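Local coordinates for protein malate dehydrogenase (Pyrococcus horikoshii, PDB 1V9N) that catalyses the NAD(+)-dependent interconversion of (S)-malate and oxaloacetate, working as a homodimer of the LDH2/MDH2 oxidoreductase family, at residues N126-A131 with V278-M283; I146-S151 with L250-L255; L183-S188 with L231-F236. All blocks are in the same frame, centred on the assembly; numbering follows the deposited sequence.

Interaction 1 of 3, residues N126-A131 with V278-M283; sequences NHYGIA and VCHFFM. With NDP (NADPH dihydro-nicotinamide-adenine-dinucleotide phosphate), chain B.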
loop_
_atom_site.group_PDB
_atom_site.type_symbol
_atom_site.label_atom_id
_atom_site.label_comp_id
_atom_site.label_asym_id
_atom_site.label_seq_id
_atom_site.Cartn_x
_atom_site.Cartn_y
_atom_site.Cartn_z
ATOM N N ASN A 126 7.251 -1.427 -20.709
ATOM C CA ASN A 126 6.571 -2.682 -21.011
ATOM C C ASN A 126 6.505 -3.551 -19.758
ATOM O O ASN A 126 7.075 -3.196 -18.731
ATOM C CB ASN A 126 7.320 -3.425 -22.134
ATOM C CG ASN A 126 6.881 -2.980 -23.519
ATOM O OD1 ASN A 126 5.746 -3.245 -23.929
ATOM N ND2 ASN A 126 7.765 -2.291 -24.240
ATOM N N HIS A 127 5.814 -4.686 -19.844
ATOM C CA HIS A 127 5.673 -5.592 -18.700
ATOM C C HIS A 127 7.047 -5.897 -18.110
ATOM O O HIS A 127 7.941 -6.334 -18.832
ATOM C CB HIS A 127 4.985 -6.880 -19.157
ATOM C CG HIS A 127 4.793 -7.892 -18.068
ATOM N ND1 HIS A 127 5.702 -8.897 -17.818
ATOM C CD2 HIS A 127 3.785 -8.064 -17.181
ATOM C CE1 HIS A 127 5.259 -9.648 -16.824
ATOM N NE2 HIS A 127 4.099 -9.165 -16.421
ATOM N N TYR A 128 7.226 -5.675 -16.809
ATOM C CA TYR A 128 8.537 -5.920 -16.216
ATOM C C TYR A 128 8.700 -7.113 -15.269
ATOM O O TYR A 128 9.629 -7.150 -14.468
ATOM C CB TYR A 128 9.068 -4.635 -15.550
ATOM C CG TYR A 128 8.478 -4.211 -14.200
ATOM C CD1 TYR A 128 7.618 -5.041 -13.471
ATOM C CD2 TYR A 128 8.862 -2.997 -13.617
ATOM C CE1 TYR A 128 7.165 -4.675 -12.190
ATOM C CE2 TYR A 128 8.422 -2.629 -12.342
ATOM C CZ TYR A 128 7.578 -3.471 -11.632
ATOM O OH TYR A 128 7.189 -3.124 -10.351
ATOM N N GLY A 129 7.812 -8.093 -15.370
ATOM C CA GLY A 129 7.929 -9.259 -14.512
ATOM C C GLY A 129 7.514 -9.009 -13.076
ATOM O O GLY A 129 6.620 -8.208 -12.820
ATOM N N ILE A 130 8.157 -9.690 -12.130
ATOM C CA ILE A 130 7.798 -9.516 -10.725
ATOM C C ILE A 130 8.304 -8.188 -10.169
ATOM O O ILE A 130 9.441 -7.789 -10.419
ATOM C CB ILE A 130 8.324 -10.688 -9.847
ATOM C CG1 ILE A 130 9.833 -10.841 -10.004
ATOM C CG2 ILE A 130 7.627 -11.991 -10.240
ATOM C CD1 ILE A 130 10.407 -11.954 -9.159
ATOM N N ALA A 131 7.437 -7.499 -9.430
ATOM C CA ALA A 131 7.778 -6.212 -8.837
ATOM C C ALA A 131 8.865 -6.367 -7.770
ATOM O O ALA A 131 9.707 -5.486 -7.597
ATOM C CB ALA A 131 6.527 -5.575 -8.225
ATOM N N VAL A 278 3.190 0.817 -20.379
ATOM C CA VAL A 278 3.135 0.301 -19.020
ATOM C C VAL A 278 3.958 1.318 -18.232
ATOM O O VAL A 278 4.979 1.802 -18.725
ATOM C CB VAL A 278 3.802 -1.085 -18.892
ATOM C CG1 VAL A 278 3.790 -1.525 -17.439
ATOM C CG2 VAL A 278 3.065 -2.105 -19.748
ATOM N N CYS A 279 3.511 1.660 -17.029
ATOM C CA CYS A 279 4.228 2.634 -16.217
ATOM C C CYS A 279 4.660 2.024 -14.888
ATOM O O CYS A 279 3.992 1.135 -14.366
ATOM C CB CYS A 279 3.349 3.867 -15.987
ATOM S SG CYS A 279 2.869 4.739 -17.534
ATOM N N HIS A 280 5.778 2.503 -14.348
ATOM C CA HIS A 280 6.298 1.974 -13.091
ATOM C C HIS A 280 6.608 3.069 -12.076
ATOM O O HIS A 280 6.784 4.235 -12.431
ATOM C CB HIS A 280 7.595 1.189 -13.323
ATOM C CG HIS A 280 7.594 0.330 -14.549
ATOM N ND1 HIS A 280 6.601 -0.589 -14.820
ATOM C CD2 HIS A 280 8.496 0.215 -15.552
ATOM C CE1 HIS A 280 6.893 -1.229 -15.937
ATOM N NE2 HIS A 280 8.038 -0.760 -16.403
ATOM N N PHE A 281 6.690 2.665 -10.814
ATOM C CA PHE A 281 7.007 3.562 -9.704
ATOM C C PHE A 281 8.133 2.896 -8.914
ATOM O O PHE A 281 8.040 1.718 -8.575
ATOM C CB PHE A 281 5.788 3.742 -8.790
ATOM C CG PHE A 281 6.066 4.558 -7.550
ATOM C CD1 PHE A 281 5.990 5.946 -7.580
ATOM C CD2 PHE A 281 6.420 3.932 -6.357
ATOM C CE1 PHE A 281 6.262 6.705 -6.440
ATOM C CE2 PHE A 281 6.694 4.679 -5.208
ATOM C CZ PHE A 281 6.614 6.072 -5.251
ATOM N N PHE A 282 9.197 3.642 -8.636
ATOM C CA PHE A 282 10.325 3.113 -7.871
ATOM C C PHE A 282 10.661 4.106 -6.771
ATOM O O PHE A 282 10.729 5.317 -7.005
ATOM C CB PHE A 282 11.550 2.917 -8.772
ATOM C CG PHE A 282 11.288 2.048 -9.972
ATOM C CD1 PHE A 282 11.263 0.660 -9.856
ATOM C CD2 PHE A 282 11.030 2.620 -11.217
ATOM C CE1 PHE A 282 10.983 -0.144 -10.961
ATOM C CE2 PHE A 282 10.749 1.825 -12.328
ATOM C CZ PHE A 282 10.726 0.439 -12.197
HETATM N N MSE A 283 10.864 3.594 -5.565
HETATM C CA MSE A 283 11.200 4.450 -4.446
HETATM C C MSE A 283 12.218 3.767 -3.552
HETATM O O MSE A 283 12.064 2.598 -3.183
HETATM C CB MSE A 283 9.953 4.781 -3.637
HETATM C CG MSE A 283 10.216 5.697 -2.464
HETATM SE SE MSE A 283 8.597 5.981 -1.482
HETATM C CE MSE A 283 9.211 5.521 0.292
HETATM P PA NDP B . 1.254 -14.149 -3.384
HETATM O O1A NDP B . 1.946 -15.295 -3.923
HETATM O O2A NDP B . -0.128 -14.222 -2.794
HETATM O O5B NDP B . 2.262 -13.461 -2.287
HETATM C C5B NDP B . 1.893 -12.266 -1.575
HETATM C C4B NDP B . 3.102 -11.927 -0.683
HETATM O O4B NDP B . 2.802 -12.540 0.583
HETATM C C3B NDP B . 4.457 -12.441 -1.084
HETATM O O3B NDP B . 5.440 -11.415 -0.752
HETATM C C2B NDP B . 4.701 -13.680 -0.298
HETATM O O2B NDP B . 6.066 -14.067 -0.070
HETATM C C1B NDP B . 3.889 -13.396 0.928
HETATM N N9A NDP B . 3.259 -14.588 1.561
HETATM C C8A NDP B . 2.674 -15.733 0.950
HETATM N N7A NDP B . 2.200 -16.560 1.854
HETATM C C5A NDP B . 2.454 -15.995 3.070
HETATM C C6A NDP B . 2.197 -16.363 4.430
HETATM N N6A NDP B . 1.563 -17.508 4.707
HETATM N N1A NDP B . 2.600 -15.535 5.455
HETATM C C2A NDP B . 3.247 -14.356 5.181
HETATM N N3A NDP B . 3.531 -13.918 3.936
HETATM C C4A NDP B . 3.106 -14.789 2.914
HETATM O O3 NDP B . 1.208 -12.929 -4.375
HETATM P PN NDP B . 0.574 -12.563 -5.782
HETATM O O1N NDP B . -0.302 -11.425 -5.523
HETATM O O2N NDP B . -0.062 -13.856 -6.209
HETATM O O5D NDP B . 1.879 -12.197 -6.616
HETATM C C5D NDP B . 2.102 -12.669 -7.975
HETATM C C4D NDP B . 3.477 -12.128 -8.528
HETATM O O4D NDP B . 3.200 -11.532 -9.782
HETATM C C3D NDP B . 4.187 -11.029 -7.699
HETATM O O3D NDP B . 5.589 -11.325 -7.680
HETATM C C2D NDP B . 3.845 -9.718 -8.386
HETATM O O2D NDP B . 4.848 -8.746 -8.182
HETATM C C1D NDP B . 3.678 -10.187 -9.855
HETATM N N1N NDP B . 2.710 -9.380 -10.647
HETATM C C2N NDP B . 3.249 -8.636 -11.734
HETATM C C3N NDP B . 2.309 -7.852 -12.520
HETATM C C7N NDP B . 2.800 -7.071 -13.661
HETATM O O7N NDP B . 2.063 -6.386 -14.380
HETATM N N7N NDP B . 4.124 -7.071 -13.975
HETATM C C4N NDP B . 0.928 -7.883 -12.158
HETATM C C5N NDP B . 0.426 -8.612 -11.088
HETATM C C6N NDP B . 1.315 -9.370 -10.329
HETATM P P2B NDP B . 6.848 -15.163 -0.846
HETATM O O1X NDP B . 7.580 -15.845 0.233
HETATM O O2X NDP B . 7.781 -14.526 -1.825
HETATM O O3X NDP B . 5.867 -16.095 -1.552
#
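Y128 and H280 form an offset stack, ring centroids 4.3 Å apart and planes at 23°, where the loop between strand 117-125 and helix 132-139 runs beside strand 278-285 of the central mixed sheet. The phenol is displaced so that CD2 lies over the middle of the imidazole, 3.5 Å from H280 ND1. This follows from a chi1 of 76°, which tucks the tyrosine ring between its own backbone N and carbonyl carbon and turns it onto the strand. At the edge of the histidine ring, close to its plane, N126 O comes within 3.4 Å of H280 CE1. F282 brings its CZ to the rim of the tyrosine, and the methyl CG2 of V278 rests 3.7 Å from N126 C, so flat rings and one small branched side chain fill this buried seam.

Further out, H280 NE2 is hydrogen-bonded to S125 OG and ND1 to T149 OG1, which fixes the rotation of the imidazole; Y128 OH is tied to S147 OG. Were H280 an alanine, the Y128 ring would probably lose this stacking partner, and S125 OG and T149 OG1 their imidazole nitrogens.

The same loop holds the cofactor. A131 N donates to the ribose O2D of NADPH over 3.1 Å, and G129 O accepts a hydrogen bond from the carboxamide N7N at 3.0 Å with an N-H...O angle of 155°.

Interaction 2 of 3, residues I146-S151 with L250-L255; sequences ISMTNS and LMVDIL. With NDP (NADPH dihydro-nicotinamide-adenine-dinucleotide phosphate), chain B.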
loop_
_atom_site.group_PDB
_atom_site.type_symbol
_atom_site.label_atom_id
_atom_site.label_comp_id
_atom_site.label_asym_id
_atom_site.label_seq_id
_atom_site.Cartn_x
_atom_site.Cartn_y
_atom_site.Cartn_z
ATOM N N ILE A 146 10.908 0.122 -2.809
ATOM C CA ILE A 146 9.486 -0.002 -3.102
ATOM C C ILE A 146 9.304 0.084 -4.609
ATOM O O ILE A 146 9.882 0.961 -5.264
ATOM C CB ILE A 146 8.656 1.126 -2.460
ATOM C CG1 ILE A 146 8.659 0.977 -0.937
ATOM C CG2 ILE A 146 7.227 1.091 -3.006
ATOM C CD1 ILE A 146 8.051 2.158 -0.212
ATOM N N SER A 147 8.525 -0.839 -5.161
ATOM C CA SER A 147 8.260 -0.825 -6.589
ATOM C C SER A 147 6.812 -1.180 -6.877
ATOM O O SER A 147 6.217 -2.007 -6.193
ATOM C CB SER A 147 9.175 -1.794 -7.331
ATOM O OG SER A 147 8.980 -1.656 -8.727
HETATM N N MSE A 148 6.252 -0.536 -7.896
HETATM C CA MSE A 148 4.875 -0.762 -8.311
HETATM C C MSE A 148 4.842 -0.634 -9.823
HETATM O O MSE A 148 5.753 -0.057 -10.431
HETATM C CB MSE A 148 3.939 0.310 -7.745
HETATM C CG MSE A 148 3.906 0.453 -6.241
HETATM SE SE MSE A 148 2.883 2.053 -5.767
HETATM C CE MSE A 148 3.569 2.292 -3.965
ATOM N N THR A 149 3.777 -1.160 -10.419
ATOM C CA THR A 149 3.586 -1.095 -11.859
ATOM C C THR A 149 2.105 -1.296 -12.155
ATOM O O THR A 149 1.411 -2.012 -11.433
ATOM C CB THR A 149 4.383 -2.203 -12.591
ATOM O OG1 THR A 149 4.213 -2.054 -14.006
ATOM C CG2 THR A 149 3.890 -3.593 -12.176
ATOM N N ASN A 150 1.607 -0.643 -13.198
ATOM C CA ASN A 150 0.220 -0.838 -13.561
ATOM C C ASN A 150 0.242 -1.936 -14.621
ATOM O O ASN A 150 1.310 -2.483 -14.933
ATOM C CB ASN A 150 -0.417 0.462 -14.080
ATOM C CG ASN A 150 0.278 1.021 -15.298
ATOM O OD1 ASN A 150 1.167 0.394 -15.872
ATOM N ND2 ASN A 150 -0.136 2.210 -15.710
ATOM N N SER A 151 -0.916 -2.285 -15.164
ATOM C CA SER A 151 -0.955 -3.343 -16.162
ATOM C C SER A 151 -2.221 -3.283 -16.996
ATOM O O SER A 151 -2.971 -2.308 -16.942
ATOM C CB SER A 151 -0.861 -4.705 -15.471
ATOM O OG SER A 151 -1.984 -4.921 -14.630
ATOM N N LEU A 250 -5.769 1.737 -7.467
ATOM C CA LEU A 250 -5.772 3.111 -7.965
ATOM C C LEU A 250 -4.529 3.871 -7.507
ATOM O O LEU A 250 -3.975 4.684 -8.244
ATOM C CB LEU A 250 -7.025 3.847 -7.493
ATOM C CG LEU A 250 -8.367 3.326 -8.013
ATOM C CD1 LEU A 250 -9.460 4.334 -7.658
ATOM C CD2 LEU A 250 -8.305 3.123 -9.531
HETATM N N MSE A 251 -4.104 3.613 -6.277
HETATM C CA MSE A 251 -2.910 4.256 -5.746
HETATM C C MSE A 251 -1.765 3.968 -6.709
HETATM O O MSE A 251 -1.023 4.867 -7.094
HETATM C CB MSE A 251 -2.578 3.688 -4.360
HETATM C CG MSE A 251 -1.263 4.184 -3.783
HETATM SE SE MSE A 251 -0.936 3.478 -2.002
HETATM C CE MSE A 251 -0.116 1.819 -2.495
ATOM N N VAL A 252 -1.635 2.707 -7.109
ATOM C CA VAL A 252 -0.585 2.307 -8.036
ATOM C C VAL A 252 -0.662 3.071 -9.363
ATOM O O VAL A 252 0.353 3.569 -9.855
ATOM C CB VAL A 252 -0.650 0.795 -8.337
ATOM C CG1 VAL A 252 0.321 0.439 -9.459
ATOM C CG2 VAL A 252 -0.331 0.003 -7.090
ATOM N N ASP A 253 -1.858 3.158 -9.941
ATOM C CA ASP A 253 -2.043 3.859 -11.213
ATOM C C ASP A 253 -1.809 5.364 -11.087
ATOM O O ASP A 253 -1.330 6.009 -12.017
ATOM C CB ASP A 253 -3.453 3.616 -11.765
ATOM C CG ASP A 253 -3.466 2.639 -12.931
ATOM O OD1 ASP A 253 -2.616 2.769 -13.842
ATOM O OD2 ASP A 253 -4.338 1.753 -12.949
ATOM N N ILE A 254 -2.160 5.926 -9.940
ATOM C CA ILE A 254 -1.971 7.351 -9.720
ATOM C C ILE A 254 -0.474 7.658 -9.610
ATOM O O ILE A 254 0.013 8.616 -10.208
ATOM C CB ILE A 254 -2.707 7.806 -8.435
ATOM C CG1 ILE A 254 -4.220 7.717 -8.655
ATOM C CG2 ILE A 254 -2.302 9.233 -8.064
ATOM C CD1 ILE A 254 -5.051 7.974 -7.401
ATOM N N LEU A 255 0.253 6.825 -8.870
ATOM C CA LEU A 255 1.689 7.027 -8.688
ATOM C C LEU A 255 2.502 6.652 -9.923
ATOM O O LEU A 255 3.559 7.230 -10.180
ATOM C CB LEU A 255 2.182 6.231 -7.472
ATOM C CG LEU A 255 1.613 6.688 -6.120
ATOM C CD1 LEU A 255 2.067 5.740 -5.011
ATOM C CD2 LEU A 255 2.068 8.107 -5.825
HETATM P PA NDP B . 1.254 -14.149 -3.384
HETATM O O1A NDP B . 1.946 -15.295 -3.923
HETATM O O2A NDP B . -0.128 -14.222 -2.794
HETATM O O5B NDP B . 2.262 -13.461 -2.287
HETATM C C5B NDP B . 1.893 -12.266 -1.575
HETATM C C4B NDP B . 3.102 -11.927 -0.683
HETATM O O4B NDP B . 2.802 -12.540 0.583
HETATM C C3B NDP B . 4.457 -12.441 -1.084
HETATM O O3B NDP B . 5.440 -11.415 -0.752
HETATM C C2B NDP B . 4.701 -13.680 -0.298
HETATM O O2B NDP B . 6.066 -14.067 -0.070
HETATM C C1B NDP B . 3.889 -13.396 0.928
HETATM N N9A NDP B . 3.259 -14.588 1.561
HETATM C C8A NDP B . 2.674 -15.733 0.950
HETATM N N7A NDP B . 2.200 -16.560 1.854
HETATM C C5A NDP B . 2.454 -15.995 3.070
HETATM C C6A NDP B . 2.197 -16.363 4.430
HETATM N N6A NDP B . 1.563 -17.508 4.707
HETATM N N1A NDP B . 2.600 -15.535 5.455
HETATM C C2A NDP B . 3.247 -14.356 5.181
HETATM N N3A NDP B . 3.531 -13.918 3.936
HETATM C C4A NDP B . 3.106 -14.789 2.914
HETATM O O3 NDP B . 1.208 -12.929 -4.375
HETATM P PN NDP B . 0.574 -12.563 -5.782
HETATM O O1N NDP B . -0.302 -11.425 -5.523
HETATM O O2N NDP B . -0.062 -13.856 -6.209
HETATM O O5D NDP B . 1.879 -12.197 -6.616
HETATM C C5D NDP B . 2.102 -12.669 -7.975
HETATM C C4D NDP B . 3.477 -12.128 -8.528
HETATM O O4D NDP B . 3.200 -11.532 -9.782
HETATM C C3D NDP B . 4.187 -11.029 -7.699
HETATM O O3D NDP B . 5.589 -11.325 -7.680
HETATM C C2D NDP B . 3.845 -9.718 -8.386
HETATM O O2D NDP B . 4.848 -8.746 -8.182
HETATM C C1D NDP B . 3.678 -10.187 -9.855
HETATM N N1N NDP B . 2.710 -9.380 -10.647
HETATM C C2N NDP B . 3.249 -8.636 -11.734
HETATM C C3N NDP B . 2.309 -7.852 -12.520
HETATM C C7N NDP B . 2.800 -7.071 -13.661
HETATM O O7N NDP B . 2.063 -6.386 -14.380
HETATM N N7N NDP B . 4.124 -7.071 -13.975
HETATM C C4N NDP B . 0.928 -7.883 -12.158
HETATM C C5N NDP B . 0.426 -8.612 -11.088
HETATM C C6N NDP B . 1.315 -9.370 -10.329
HETATM P P2B NDP B . 6.848 -15.163 -0.846
HETATM O O1X NDP B . 7.580 -15.845 0.233
HETATM O O2X NDP B . 7.781 -14.526 -1.825
HETATM O O3X NDP B . 5.867 -16.095 -1.552
#
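With CG beside its backbone N (chi1 -58°) and the rest of the chain extended, M148 reaches from strand 144-149 to V252, L255 and M251; M251 bends at its third torsion to bring its methyl to the same spot. This is helix-on-sheet packing: helix 242-258 lies across the mixed sheet, the axes of the short segments 8.0 Å apart and at 93°.

M148 and M251 are both selenomethionines. They cross at about a right angle, and their CE methyls meet at 4.0 Å. L255 CD1 touches M148 SE at 3.9 Å, while V252, short and branched at CB, lets the strand come close: CG1 lies 3.3 Å from T149 O and CG2 against the selenium. Long flexible chains and short branched ones share the space. L255 and M251 also pack on I285 and L172 of the second subunit, placing the helix between sheet and dimer partner.

At the strand's end the apolar contact gives way to a polar one. N150 OD1 takes the backbone N of C279, and D253 OD2 is held by S265 and N168. Between them N150 ND2 donates to D253 OD1 over 3.2 Å at 153°, the oxygen lying in the amide plane.

Interaction 3 of 3, residues L183-S188 with L231-F236; sequences LDMATS and LPLGGF. With NDP (NADPH dihydro-nicotinamide-adenine-dinucleotide phosphate), chain B.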
loop_
_atom_site.group_PDB
_atom_site.type_symbol
_atom_site.label_atom_id
_atom_site.label_comp_id
_atom_site.label_asym_id
_atom_site.label_seq_id
_atom_site.Cartn_x
_atom_site.Cartn_y
_atom_site.Cartn_z
ATOM N N LEU A 183 7.892 -8.161 0.534
ATOM C CA LEU A 183 6.466 -8.212 0.271
ATOM C C LEU A 183 6.382 -7.956 -1.229
ATOM O O LEU A 183 7.028 -7.041 -1.741
ATOM C CB LEU A 183 5.732 -7.102 1.027
ATOM C CG LEU A 183 4.254 -6.869 0.669
ATOM C CD1 LEU A 183 3.447 -8.135 0.965
ATOM C CD2 LEU A 183 3.710 -5.696 1.474
ATOM N N ASP A 184 5.618 -8.780 -1.933
ATOM C CA ASP A 184 5.443 -8.617 -3.372
ATOM C C ASP A 184 4.072 -9.205 -3.664
ATOM O O ASP A 184 3.914 -10.419 -3.718
ATOM C CB ASP A 184 6.539 -9.362 -4.145
ATOM C CG ASP A 184 6.506 -9.050 -5.628
ATOM O OD1 ASP A 184 5.662 -8.213 -6.023
ATOM O OD2 ASP A 184 7.311 -9.627 -6.392
HETATM N N MSE A 185 3.089 -8.329 -3.860
HETATM C CA MSE A 185 1.707 -8.753 -4.057
HETATM C C MSE A 185 0.893 -7.960 -5.071
HETATM O O MSE A 185 1.042 -6.743 -5.194
HETATM C CB MSE A 185 0.985 -8.641 -2.717
HETATM C CG MSE A 185 1.188 -7.246 -2.112
HETATM SE SE MSE A 185 0.070 -6.718 -0.640
HETATM C CE MSE A 185 -1.409 -5.977 -1.648
ATOM N N ALA A 186 0.007 -8.651 -5.778
ATOM C CA ALA A 186 -0.881 -7.979 -6.715
ATOM C C ALA A 186 -1.960 -7.397 -5.801
ATOM O O ALA A 186 -2.227 -7.954 -4.737
ATOM C CB ALA A 186 -1.488 -8.977 -7.671
ATOM N N THR A 187 -2.570 -6.283 -6.190
ATOM C CA THR A 187 -3.610 -5.685 -5.362
ATOM C C THR A 187 -4.972 -6.340 -5.605
ATOM O O THR A 187 -5.992 -5.932 -5.036
ATOM C CB THR A 187 -3.696 -4.155 -5.583
ATOM O OG1 THR A 187 -3.696 -3.862 -6.983
ATOM C CG2 THR A 187 -2.503 -3.466 -4.933
ATOM N N SER A 188 -4.976 -7.355 -6.459
ATOM C CA SER A 188 -6.182 -8.117 -6.750
ATOM C C SER A 188 -6.012 -9.370 -5.899
ATOM O O SER A 188 -4.905 -9.635 -5.416
ATOM C CB SER A 188 -6.242 -8.485 -8.238
ATOM O OG SER A 188 -5.088 -9.210 -8.636
ATOM N N LEU A 231 -11.274 -10.135 -9.054
ATOM C CA LEU A 231 -11.808 -9.366 -7.937
ATOM C C LEU A 231 -10.647 -8.688 -7.198
ATOM O O LEU A 231 -9.548 -9.232 -7.124
ATOM C CB LEU A 231 -12.567 -10.305 -6.986
ATOM C CG LEU A 231 -14.050 -10.045 -6.679
ATOM C CD1 LEU A 231 -14.836 -9.788 -7.953
ATOM C CD2 LEU A 231 -14.619 -11.246 -5.933
ATOM N N PRO A 232 -10.873 -7.479 -6.661
ATOM C CA PRO A 232 -9.810 -6.775 -5.937
ATOM C C PRO A 232 -9.647 -7.357 -4.539
ATOM O O PRO A 232 -10.593 -7.931 -3.991
ATOM C CB PRO A 232 -10.322 -5.342 -5.895
ATOM C CG PRO A 232 -11.801 -5.547 -5.747
ATOM C CD PRO A 232 -12.083 -6.645 -6.754
ATOM N N LEU A 233 -8.453 -7.220 -3.967
ATOM C CA LEU A 233 -8.202 -7.721 -2.622
ATOM C C LEU A 233 -9.355 -7.265 -1.733
ATOM O O LEU A 233 -9.760 -6.107 -1.772
ATOM C CB LEU A 233 -6.877 -7.172 -2.083
ATOM C CG LEU A 233 -6.488 -7.594 -0.661
ATOM C CD1 LEU A 233 -6.402 -9.112 -0.581
ATOM C CD2 LEU A 233 -5.151 -6.959 -0.276
ATOM N N GLY A 234 -9.886 -8.181 -0.934
ATOM C CA GLY A 234 -10.999 -7.830 -0.070
ATOM C C GLY A 234 -12.242 -8.562 -0.534
ATOM O O GLY A 234 -13.148 -8.838 0.253
ATOM N N GLY A 235 -12.294 -8.869 -1.826
ATOM C CA GLY A 235 -13.429 -9.601 -2.344
ATOM C C GLY A 235 -14.444 -8.876 -3.206
ATOM O O GLY A 235 -14.225 -7.762 -3.682
ATOM N N PHE A 236 -15.581 -9.543 -3.377
ATOM C CA PHE A 236 -16.688 -9.076 -4.198
ATOM C C PHE A 236 -17.393 -7.786 -3.808
ATOM O O PHE A 236 -17.778 -7.019 -4.678
ATOM C CB PHE A 236 -17.730 -10.202 -4.320
ATOM C CG PHE A 236 -18.996 -9.797 -5.029
ATOM C CD1 PHE A 236 -19.981 -9.064 -4.371
ATOM C CD2 PHE A 236 -19.201 -10.142 -6.360
ATOM C CE1 PHE A 236 -21.150 -8.681 -5.028
ATOM C CE2 PHE A 236 -20.368 -9.762 -7.026
ATOM C CZ PHE A 236 -21.342 -9.029 -6.357
HETATM P PA NDP B . 1.254 -14.149 -3.384
HETATM O O1A NDP B . 1.946 -15.295 -3.923
HETATM O O2A NDP B . -0.128 -14.222 -2.794
HETATM O O5B NDP B . 2.262 -13.461 -2.287
HETATM C C5B NDP B . 1.893 -12.266 -1.575
HETATM C C4B NDP B . 3.102 -11.927 -0.683
HETATM O O4B NDP B . 2.802 -12.540 0.583
HETATM C C3B NDP B . 4.457 -12.441 -1.084
HETATM O O3B NDP B . 5.440 -11.415 -0.752
HETATM C C2B NDP B . 4.701 -13.680 -0.298
HETATM O O2B NDP B . 6.066 -14.067 -0.070
HETATM C C1B NDP B . 3.889 -13.396 0.928
HETATM N N9A NDP B . 3.259 -14.588 1.561
HETATM C C8A NDP B . 2.674 -15.733 0.950
HETATM N N7A NDP B . 2.200 -16.560 1.854
HETATM C C5A NDP B . 2.454 -15.995 3.070
HETATM C C6A NDP B . 2.197 -16.363 4.430
HETATM N N6A NDP B . 1.563 -17.508 4.707
HETATM N N1A NDP B . 2.600 -15.535 5.455
HETATM C C2A NDP B . 3.247 -14.356 5.181
HETATM N N3A NDP B . 3.531 -13.918 3.936
HETATM C C4A NDP B . 3.106 -14.789 2.914
HETATM O O3 NDP B . 1.208 -12.929 -4.375
HETATM P PN NDP B . 0.574 -12.563 -5.782
HETATM O O1N NDP B . -0.302 -11.425 -5.523
HETATM O O2N NDP B . -0.062 -13.856 -6.209
HETATM O O5D NDP B . 1.879 -12.197 -6.616
HETATM C C5D NDP B . 2.102 -12.669 -7.975
HETATM C C4D NDP B . 3.477 -12.128 -8.528
HETATM O O4D NDP B . 3.200 -11.532 -9.782
HETATM C C3D NDP B . 4.187 -11.029 -7.699
HETATM O O3D NDP B . 5.589 -11.325 -7.680
HETATM C C2D NDP B . 3.845 -9.718 -8.386
HETATM O O2D NDP B . 4.848 -8.746 -8.182
HETATM C C1D NDP B . 3.678 -10.187 -9.855
HETATM N N1N NDP B . 2.710 -9.380 -10.647
HETATM C C2N NDP B . 3.249 -8.636 -11.734
HETATM C C3N NDP B . 2.309 -7.852 -12.520
HETATM C C7N NDP B . 2.800 -7.071 -13.661
HETATM O O7N NDP B . 2.063 -6.386 -14.380
HETATM N N7N NDP B . 4.124 -7.071 -13.975
HETATM C C4N NDP B . 0.928 -7.883 -12.158
HETATM C C5N NDP B . 0.426 -8.612 -11.088
HETATM C C6N NDP B . 1.315 -9.370 -10.329
HETATM P P2B NDP B . 6.848 -15.163 -0.846
HETATM O O1X NDP B . 7.580 -15.845 0.233
HETATM O O2X NDP B . 7.781 -14.526 -1.825
HETATM O O3X NDP B . 5.867 -16.095 -1.552
#
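L233 N donates to T187 O over 3.0 Å in a nearly straight bond (165°), 24° out of the carbonyl plane. Next to it S188 and P232 form a single beta bridge, their CA atoms 4.0 Å apart; proline fits here because the next amide makes the bond.

P232 to G235 make a type II beta turn, closed by G235 N to P232 O at 2.9 Å. Glycine suits the third place, G234, where a CB would run into the carbonyl O of L233. The turn lies in the loop leading to helix 242-258 and meets the chain that follows strand 181-185. M185, a selenomethionine whose chain bends at its third torsion, lays CE across L233 CD2 at 4.1 Å, and L233 also packs on L233 of the second subunit.

The segment 183-188 also binds the cofactor. D184 N donates to NADPH O3B at 2.9 Å. The carboxylate of D184 faces the diol of the nicotinamide ribose, as an aspartate can with two acceptors: OD2 takes O3D at 2.7 Å. A186 N points at the phosphate oxygen O1N, 2.8 Å away at 175°, while A186 O and S188 O both hold K244 NZ of the second subunit.

The three contacts are nested along the chain: interaction 3 lies within the loop closed by interaction 2, which lies within that closed by interaction 1. All reach one mixed sheet. Interactions 1 and 2, with centres about 8 Å apart, lie on neighbouring strands, 278-285 and 144-149, and touch directly, whereas interaction 3 starts from strand 181-185, outermost within the chain, its centre about 17 Å from that of interaction 1 and 13 Å from that of interaction 2. Segments 126-131 and 146-151 reach the carboxamide end of NADPH, the first also a ribose, while 183-188 binds both riboses and a phosphate oxygen. Each also meets the second subunit, suggesting that cofactor site and dimer interface share one region.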